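Long-range contacts in malonyl CoA-acyl carrier protein transacylase (Burkholderia pseudomallei, PDB 3G87), which probably transfers the malonyl group from malonyl-CoA to the holo form of acyl carrier protein, releasing free CoA: residues Leu25-Ala30 with Ser43-Cys48; Ala34-Val39 with Phe105-Gly110; Val150-Ala155 with Ser166-Glu171. One frame throughout, in Å; residues are numbered along the deposited sequence.

In the fold
Interactions 1 and 2 sit together on one side of the acyltransferase domain, with centres 13 Å apart, and share helix 30-40. In interaction 1 the helices before and after it, 25-28 and 44-50, meet each other; in interaction 2 it packs on the start of helix 107-123. Their segments alternate along the chain, and I44 links them directly, its N probably hydrogen-bonded to D37 OD1 and its CG2 packed on A36. Interaction 3 comes later in the chain, its centre about 36 Å from that of interaction 1 and 34 Å from that of interaction 2. Interactions 1 and 2 thus belong to the large alpha/beta subdomain known from malonyltransferases, interaction 3 to the small ferredoxin-like one with its antiparallel sheet.

Interaction 1: Leu25-Ala30 with Ser43-Cys48; sequences LFDRFA and SIRALC
F26 drives its ring into the flank of helix 44-50, where R45, I44 and C48 receive it. This is a helix-to-helix contact in the N-terminal helical part of the acyltransferase domain, made by two short helices with helix 30-40 between them in sequence. The ring lies with one face on the backbone of R45: CA of R45 stands 3.9 Å from the F26 ring centroid and only 4° off the ring normal, a nearly vertical CH-pi contact. Two neighbours come in obliquely. CG2 of I44 is 3.7 Å from F26 CE2, and the I44 side chain crosses the phenylalanine at about a right angle; CB of C48 lies equally close to F26 CE1, with its sulfur near CZ in an oblique sulfur-aromatic contact.

R45 holds CG anti to the backbone N (chi1 -177°) and runs extended to NE, which lays its CB and CG along F26 and carries the guanidinium toward D27. The two charges do not form a salt bridge: D27 OD2 is 4.3 Å from R45 NE, well out of the guanidinium plane. Two waters link the pair instead. Both bridging molecules lie at the edge of the guanidinium, in its plane. One accepts from D27 N and from R45 NE; the other accepts from R45 NH2 at 3.0 Å and gives D27 OD2 a weak bond.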
loop_
_atom_site.group_PDB
_atom_site.type_symbol
_atom_site.label_atom_id
_atom_site.label_comp_id
_atom_site.label_asym_id
_atom_site.label_seq_id
_atom_site.Cartn_x
_atom_site.Cartn_y
_atom_site.Cartn_z
ATOM N N LEU A 25 14.493 -6.027 -15.074
ATOM C CA LEU A 25 13.392 -5.206 -15.515
ATOM C C LEU A 25 13.756 -3.787 -15.821
ATOM O O LEU A 25 13.155 -3.215 -16.638
ATOM C CB LEU A 25 12.309 -5.169 -14.489
ATOM C CG LEU A 25 11.433 -6.402 -14.356
ATOM C CD1 LEU A 25 10.597 -6.273 -13.138
ATOM C CD2 LEU A 25 10.599 -6.577 -15.583
ATOM N N PHE A 26 14.721 -3.221 -15.138
ATOM C CA PHE A 26 15.103 -1.848 -15.376
ATOM C C PHE A 26 15.667 -1.581 -16.746
ATOM O O PHE A 26 15.360 -0.633 -17.327
ATOM C CB PHE A 26 16.072 -1.331 -14.311
ATOM C CG PHE A 26 15.416 -1.015 -13.024
ATOM C CD1 PHE A 26 15.592 -1.796 -11.934
ATOM C CD2 PHE A 26 14.603 0.044 -12.916
ATOM C CE1 PHE A 26 14.958 -1.508 -10.808
ATOM C CE2 PHE A 26 14.014 0.302 -11.813
ATOM C CZ PHE A 26 14.174 -0.455 -10.758
ATOM N N ASP A 27 16.534 -2.425 -17.209
ATOM C CA ASP A 27 17.085 -2.351 -18.558
ATOM C C ASP A 27 16.078 -2.840 -19.603
ATOM O O ASP A 27 16.068 -2.304 -20.706
ATOM C CB ASP A 27 18.336 -3.228 -18.676
ATOM C CG ASP A 27 19.543 -2.665 -17.935
ATOM O OD1 ASP A 27 19.706 -1.422 -17.788
ATOM O OD2 ASP A 27 20.344 -3.515 -17.516
ATOM N N ARG A 28 15.253 -3.853 -19.286
ATOM C CA ARG A 28 14.198 -4.251 -20.204
ATOM C C ARG A 28 13.329 -3.065 -20.548
ATOM O O ARG A 28 12.964 -2.895 -21.715
ATOM C CB ARG A 28 13.328 -5.373 -19.621
ATOM C CG ARG A 28 12.118 -5.731 -20.511
ATOM C CD ARG A 28 11.245 -6.839 -19.842
ATOM N NE ARG A 28 10.095 -7.147 -20.689
ATOM C CZ ARG A 28 9.318 -8.217 -20.564
ATOM N NH1 ARG A 28 9.551 -9.096 -19.593
ATOM N NH2 ARG A 28 8.311 -8.410 -21.425
ATOM N N PHE A 29 13.027 -2.237 -19.545
ATOM C CA PHE A 29 12.161 -1.061 -19.709
ATOM C C PHE A 29 13.008 0.197 -19.649
ATOM O O PHE A 29 12.703 1.150 -18.942
ATOM C CB PHE A 29 11.011 -1.066 -18.672
ATOM C CG PHE A 29 9.978 -2.138 -18.952
ATOM C CD1 PHE A 29 9.921 -3.283 -18.195
ATOM C CD2 PHE A 29 9.107 -2.033 -20.046
ATOM C CE1 PHE A 29 8.972 -4.307 -18.479
ATOM C CE2 PHE A 29 8.203 -3.061 -20.351
ATOM C CZ PHE A 29 8.142 -4.194 -19.566
ATOM N N ALA A 30 14.072 0.193 -20.442
ATOM C CA ALA A 30 15.107 1.210 -20.363
ATOM C C ALA A 30 14.536 2.610 -20.499
ATOM O O ALA A 30 15.018 3.508 -19.839
ATOM C CB ALA A 30 16.155 0.962 -21.417
ATOM N N SER A 43 19.203 7.816 -9.812
ATOM C CA SER A 43 19.008 6.568 -10.534
ATOM C C SER A 43 18.081 5.649 -9.756
ATOM O O SER A 43 18.384 5.280 -8.637
ATOM C CB SER A 43 20.332 5.848 -10.779
ATOM O OG SER A 43 20.116 4.645 -11.549
ATOM N N ILE A 44 16.951 5.295 -10.348
ATOM C CA ILE A 44 16.014 4.418 -9.706
ATOM C C ILE A 44 16.603 3.000 -9.623
ATOM O O ILE A 44 16.336 2.238 -8.679
ATOM C CB ILE A 44 14.622 4.496 -10.440
ATOM C CG1 ILE A 44 13.541 3.714 -9.694
ATOM C CG2 ILE A 44 14.676 3.938 -11.833
ATOM C CD1 ILE A 44 13.269 4.152 -8.244
ATOM N N ARG A 45 17.431 2.651 -10.618
ATOM C CA ARG A 45 17.961 1.285 -10.702
ATOM C C ARG A 45 19.001 1.087 -9.618
ATOM O O ARG A 45 19.048 0.035 -8.998
ATOM C CB ARG A 45 18.577 0.981 -12.092
ATOM C CG ARG A 45 19.064 -0.483 -12.186
ATOM C CD ARG A 45 20.020 -0.697 -13.363
ATOM N NE ARG A 45 20.340 -2.108 -13.497
ATOM C CZ ARG A 45 21.252 -2.756 -12.806
ATOM N NH1 ARG A 45 22.022 -2.105 -11.946
ATOM N NH2 ARG A 45 21.396 -4.078 -13.010
ATOM N N ALA A 46 19.850 2.099 -9.423
ATOM C CA ALA A 46 20.873 2.060 -8.396
ATOM C C ALA A 46 20.193 1.920 -7.027
ATOM O O ALA A 46 20.580 1.073 -6.230
ATOM C CB ALA A 46 21.712 3.314 -8.447
ATOM N N LEU A 47 19.175 2.729 -6.765
ATOM C CA LEU A 47 18.523 2.733 -5.453
ATOM C C LEU A 47 17.971 1.339 -5.171
ATOM O O LEU A 47 18.117 0.808 -4.048
ATOM C CB LEU A 47 17.400 3.793 -5.444
ATOM C CG LEU A 47 16.372 3.744 -4.273
ATOM C CD1 LEU A 47 16.976 4.177 -2.921
ATOM C CD2 LEU A 47 15.172 4.607 -4.543
ATOM N N CYS A 48 17.354 0.739 -6.208
ATOM C CA CYS A 48 16.713 -0.597 -6.106
ATOM C C CYS A 48 17.627 -1.858 -6.068
ATOM O O CYS A 48 17.451 -2.791 -5.196
ATOM C CB CYS A 48 15.639 -0.753 -7.201
ATOM S SG CYS A 48 14.133 0.299 -6.976
HETATM O O HOH W 1 18.374 -3.919 -15.031
HETATM O O HOH W 2 20.269 -5.857 -15.110
#

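Interaction 2: Ala34-Val39 with Phe105-Gly110; sequences AQADAV and FDFETG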
loop_
_atom_site.group_PDB
_atom_site.type_symbol
_atom_site.label_atom_id
_atom_site.label_comp_id
_atom_site.label_asym_id
_atom_site.label_seq_id
_atom_site.Cartn_x
_atom_site.Cartn_y
_atom_site.Cartn_z
ATOM N N ALA A 34 14.583 5.602 -17.665
ATOM C CA ALA A 34 15.120 6.948 -17.879
ATOM C C ALA A 34 14.074 7.994 -17.555
ATOM O O ALA A 34 14.430 9.055 -17.035
ATOM C CB ALA A 34 15.620 7.140 -19.309
ATOM N N GLN A 35 12.797 7.717 -17.870
ATOM C CA GLN A 35 11.738 8.634 -17.468
ATOM C C GLN A 35 11.690 8.789 -15.950
ATOM O O GLN A 35 11.414 9.876 -15.441
ATOM C CB GLN A 35 10.340 8.166 -17.940
ATOM C CG GLN A 35 10.153 8.219 -19.417
ATOM C CD GLN A 35 8.814 7.642 -19.849
ATOM O OE1 GLN A 35 8.009 7.125 -19.044
ATOM N NE2 GLN A 35 8.559 7.746 -21.137
ATOM N N ALA A 36 11.916 7.694 -15.232
ATOM C CA ALA A 36 11.823 7.740 -13.776
ATOM C C ALA A 36 13.032 8.493 -13.211
ATOM O O ALA A 36 12.851 9.326 -12.331
ATOM C CB ALA A 36 11.696 6.309 -13.160
ATOM N N ASP A 37 14.253 8.219 -13.709
ATOM C CA ASP A 37 15.414 9.012 -13.247
ATOM C C ASP A 37 15.196 10.497 -13.504
ATOM O O ASP A 37 15.592 11.322 -12.686
ATOM C CB ASP A 37 16.729 8.629 -13.914
ATOM C CG ASP A 37 17.060 7.177 -13.790
ATOM O OD1 ASP A 37 16.526 6.533 -12.849
ATOM O OD2 ASP A 37 17.858 6.704 -14.660
ATOM N N ALA A 38 14.588 10.874 -14.625
ATOM C CA ALA A 38 14.439 12.321 -14.859
ATOM C C ALA A 38 13.421 12.968 -13.915
ATOM O O ALA A 38 13.520 14.162 -13.608
ATOM C CB ALA A 38 14.127 12.628 -16.354
ATOM N N VAL A 39 12.434 12.193 -13.442
ATOM C CA VAL A 39 11.391 12.750 -12.603
ATOM C C VAL A 39 11.950 12.944 -11.188
ATOM O O VAL A 39 11.696 13.948 -10.485
ATOM C CB VAL A 39 10.156 11.827 -12.585
ATOM C CG1 VAL A 39 9.323 12.089 -11.318
ATOM C CG2 VAL A 39 9.272 11.990 -13.895
ATOM N N PHE A 105 -3.857 7.525 -14.915
ATOM C CA PHE A 105 -2.760 8.446 -15.250
ATOM C C PHE A 105 -1.708 7.657 -15.975
ATOM O O PHE A 105 -1.759 6.424 -16.012
ATOM C CB PHE A 105 -2.152 9.224 -14.024
ATOM C CG PHE A 105 -2.066 8.422 -12.740
ATOM C CD1 PHE A 105 -1.180 7.365 -12.615
ATOM C CD2 PHE A 105 -2.923 8.720 -11.667
ATOM C CE1 PHE A 105 -1.133 6.577 -11.435
ATOM C CE2 PHE A 105 -2.907 7.962 -10.477
ATOM C CZ PHE A 105 -1.970 6.894 -10.357
ATOM N N ASP A 106 -0.736 8.305 -16.531
ATOM C CA ASP A 106 0.360 7.571 -17.103
ATOM C C ASP A 106 1.473 7.295 -16.111
ATOM O O ASP A 106 1.396 7.692 -15.010
ATOM C CB ASP A 106 0.859 8.203 -18.389
ATOM C CG ASP A 106 1.429 9.551 -18.221
ATOM O OD1 ASP A 106 1.789 9.977 -17.184
ATOM O OD2 ASP A 106 1.560 10.201 -19.190
ATOM N N PHE A 107 2.500 6.608 -16.549
ATOM C CA PHE A 107 3.585 6.172 -15.694
ATOM C C PHE A 107 4.292 7.321 -15.001
ATOM O O PHE A 107 4.471 7.297 -13.844
ATOM C CB PHE A 107 4.546 5.284 -16.455
ATOM C CG PHE A 107 5.796 4.969 -15.728
ATOM C CD1 PHE A 107 5.807 4.095 -14.683
ATOM C CD2 PHE A 107 6.975 5.542 -16.094
ATOM C CE1 PHE A 107 6.945 3.819 -14.049
ATOM C CE2 PHE A 107 8.099 5.250 -15.446
ATOM C CZ PHE A 107 8.083 4.392 -14.422
ATOM N N GLU A 108 4.650 8.337 -15.740
ATOM C CA GLU A 108 5.305 9.495 -15.206
ATOM C C GLU A 108 4.453 10.270 -14.240
ATOM O O GLU A 108 4.931 10.782 -13.290
ATOM C CB GLU A 108 5.746 10.439 -16.320
ATOM C CG GLU A 108 6.952 10.054 -17.045
ATOM C CD GLU A 108 7.031 10.676 -18.443
ATOM O OE1 GLU A 108 6.000 10.912 -19.051
ATOM O OE2 GLU A 108 8.122 10.936 -18.918
ATOM N N THR A 109 3.174 10.343 -14.505
ATOM C CA THR A 109 2.320 11.142 -13.698
ATOM C C THR A 109 2.135 10.481 -12.343
ATOM O O THR A 109 2.113 11.143 -11.374
ATOM C CB THR A 109 0.988 11.435 -14.387
ATOM O OG1 THR A 109 1.202 12.174 -15.558
ATOM C CG2 THR A 109 0.118 12.234 -13.529
ATOM N N GLY A 110 2.041 9.172 -12.296
ATOM C CA GLY A 110 1.927 8.445 -11.034
ATOM C C GLY A 110 3.193 8.604 -10.214
ATOM O O GLY A 110 3.127 8.836 -8.991
HETATM O O HOH W 3 10.704 12.109 -16.977
#
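Q35 and E108 lay their flat ends over each other between the two helices. The amide and carboxylate planes are 27° apart and stacked, although the side chains as a whole cross at about a right angle. E108 OE2 does most of the touching, 3.4 Å from Q35 CG and 3.5 Å from Q35 CD, so the carboxylate oxygen rests against the glutamine stem and its amide carbon. Q35 gets there because CG stands anti to the carbonyl carbon (chi1 -68°) and the chain then runs extended to helix 107-123. Its OE1 ends at the edge of the F107 ring, near the ring plane, 3.5 Å from CD2; amide and ring planes are 33° apart.

The contact joins helix 30-40 to the first turn of helix 107-123 in the acyltransferase domain, and that turn begins with an N-cap. D106 OD1 accepts from T109 N nearly along its C-O axis and from T109 OG1, the hydroxyl coming from above the carboxylate plane at 2.8 Å.

Deeper in, the F107 ring meets A36, whose CB lies oblique to it, 4.3 Å from CZ, while A71 and Y75 of helix 59-81 also touch the ring. V39 is more loosely placed, with CG2 4.4 Å from E108 CG. A water molecule also bridges the helices, donating to Q35 O at 2.8 Å and, weakly, to E108 OE2.

Interaction 3: Val150-Ala155 with Ser166-Glu171; sequences VDTAIA and SGPAHE
E171 reaches back from the first turn of its helix to hold the chain just ahead of strand 153-159, and this is the tight part of the contact. Its OE1 accepts two hydrogen bonds from different directions: T152 OG1 donates to the anti lone pair at 2.7 Å, D151 N to the syn lone pair at 3.1 Å. T152 can do so because OG1 stands anti to its carbonyl carbon (chi1 -60°), while its CG2 turns to the carbonyl of S166. Two donors on one oxygen of this buried residue would help fix the carboxylate's rotation and probably stabilise its charge. Alongside, P168 CD rests 3.7 Å from D151 CB.

Packing thins outward. The side chain of exposed V150 gets no closer than CG2 to E171 OE2, 3.9 Å. The D151 carboxylate lies 4.4 Å from that of E171 (OD2 to OE2), but its OD1 makes a salt bridge with K198, which should ease the repulsion.

Farther along, A153 N donates to S166 O at 3.0 Å and S166 N to A153 O at 3.1 Å. This antiparallel hydrogen-bonded pair closes the open end of the 153-159/162-168 beta hairpin, whose first strand edges, within this chain, the antiparallel sheet of the ferredoxin-like subdomain of malonyltransferases.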
loop_
_atom_site.group_PDB
_atom_site.type_symbol
_atom_site.label_atom_id
_atom_site.label_comp_id
_atom_site.label_asym_id
_atom_site.label_seq_id
_atom_site.Cartn_x
_atom_site.Cartn_y
_atom_site.Cartn_z
ATOM N N VAL A 150 -3.937 7.054 23.881
ATOM C CA VAL A 150 -5.050 7.820 23.378
ATOM C C VAL A 150 -4.949 8.254 21.925
ATOM O O VAL A 150 -5.928 8.447 21.299
ATOM C CB VAL A 150 -5.359 9.034 24.279
ATOM C CG1 VAL A 150 -5.687 8.567 25.626
ATOM C CG2 VAL A 150 -4.204 9.996 24.315
ATOM N N ASP A 151 -3.755 8.382 21.412
ATOM C CA ASP A 151 -3.541 8.848 20.078
ATOM C C ASP A 151 -3.105 7.752 19.148
ATOM O O ASP A 151 -2.636 7.999 18.105
ATOM C CB ASP A 151 -2.520 9.958 20.111
ATOM C CG ASP A 151 -3.054 11.205 20.721
ATOM O OD1 ASP A 151 -4.175 11.516 20.451
ATOM O OD2 ASP A 151 -2.357 11.877 21.462
ATOM N N THR A 152 -3.310 6.531 19.562
ATOM C CA THR A 152 -2.938 5.379 18.816
ATOM C C THR A 152 -4.174 4.691 18.304
ATOM O O THR A 152 -5.068 4.482 19.047
ATOM C CB THR A 152 -2.104 4.433 19.676
ATOM O OG1 THR A 152 -0.956 5.105 20.102
ATOM C CG2 THR A 152 -1.682 3.230 18.934
ATOM N N ALA A 153 -4.194 4.353 17.023
ATOM C CA ALA A 153 -5.329 3.654 16.399
ATOM C C ALA A 153 -4.933 2.589 15.359
ATOM O O ALA A 153 -3.758 2.429 15.016
ATOM C CB ALA A 153 -6.267 4.722 15.750
ATOM N N ILE A 154 -5.913 1.874 14.814
ATOM C CA ILE A 154 -5.614 0.960 13.766
ATOM C C ILE A 154 -5.339 1.723 12.448
ATOM O O ILE A 154 -6.146 2.578 12.008
ATOM C CB ILE A 154 -6.749 -0.025 13.527
ATOM C CG1 ILE A 154 -7.282 -0.572 14.853
ATOM C CG2 ILE A 154 -6.310 -1.104 12.509
ATOM C CD1 ILE A 154 -6.465 -1.634 15.479
ATOM N N ALA A 155 -4.227 1.368 11.818
ATOM C CA ALA A 155 -3.830 1.995 10.570
ATOM C C ALA A 155 -3.999 1.101 9.341
ATOM O O ALA A 155 -4.281 1.612 8.251
ATOM C CB ALA A 155 -2.367 2.459 10.672
ATOM N N SER A 166 -0.727 2.716 14.619
ATOM C CA SER A 166 0.125 3.844 14.588
ATOM C C SER A 166 -0.314 4.889 15.545
ATOM O O SER A 166 -1.436 4.957 15.906
ATOM C CB SER A 166 0.374 4.369 13.156
ATOM O OG SER A 166 -0.753 4.821 12.569
ATOM N N GLY A 167 0.652 5.676 15.963
ATOM C CA GLY A 167 0.502 6.755 16.899
ATOM C C GLY A 167 1.805 7.393 17.245
ATOM O O GLY A 167 2.770 7.159 16.593
ATOM N N PRO A 168 1.839 8.202 18.290
ATOM C CA PRO A 168 3.114 8.752 18.741
ATOM C C PRO A 168 4.100 7.678 19.131
ATOM O O PRO A 168 3.721 6.684 19.679
ATOM C CB PRO A 168 2.733 9.596 19.933
ATOM C CG PRO A 168 1.359 9.775 19.838
ATOM C CD PRO A 168 0.763 8.624 19.164
ATOM N N ALA A 169 5.344 7.896 18.805
ATOM C CA ALA A 169 6.423 6.948 19.021
ATOM C C ALA A 169 6.447 6.309 20.408
ATOM O O ALA A 169 6.609 5.092 20.547
ATOM C CB ALA A 169 7.782 7.639 18.707
ATOM N N HIS A 170 6.284 7.121 21.444
ATOM C CA HIS A 170 6.322 6.601 22.818
ATOM C C HIS A 170 5.156 5.660 23.145
ATOM O O HIS A 170 5.350 4.653 23.856
ATOM C CB HIS A 170 6.473 7.752 23.810
ATOM C CG HIS A 170 5.260 8.620 23.940
ATOM N ND1 HIS A 170 4.286 8.395 24.898
ATOM C CD2 HIS A 170 4.887 9.745 23.276
ATOM C CE1 HIS A 170 3.346 9.324 24.791
ATOM N NE2 HIS A 170 3.684 10.152 23.811
ATOM N N GLU A 171 3.992 5.924 22.547
ATOM C CA GLU A 171 2.790 5.103 22.731
ATOM C C GLU A 171 3.009 3.828 22.027
ATOM O O GLU A 171 2.797 2.726 22.582
ATOM C CB GLU A 171 1.547 5.796 22.212
ATOM C CG GLU A 171 1.101 6.955 23.122
ATOM C CD GLU A 171 -0.335 7.481 22.877
ATOM O OE1 GLU A 171 -1.074 6.983 21.989
ATOM O OE2 GLU A 171 -0.739 8.431 23.595
#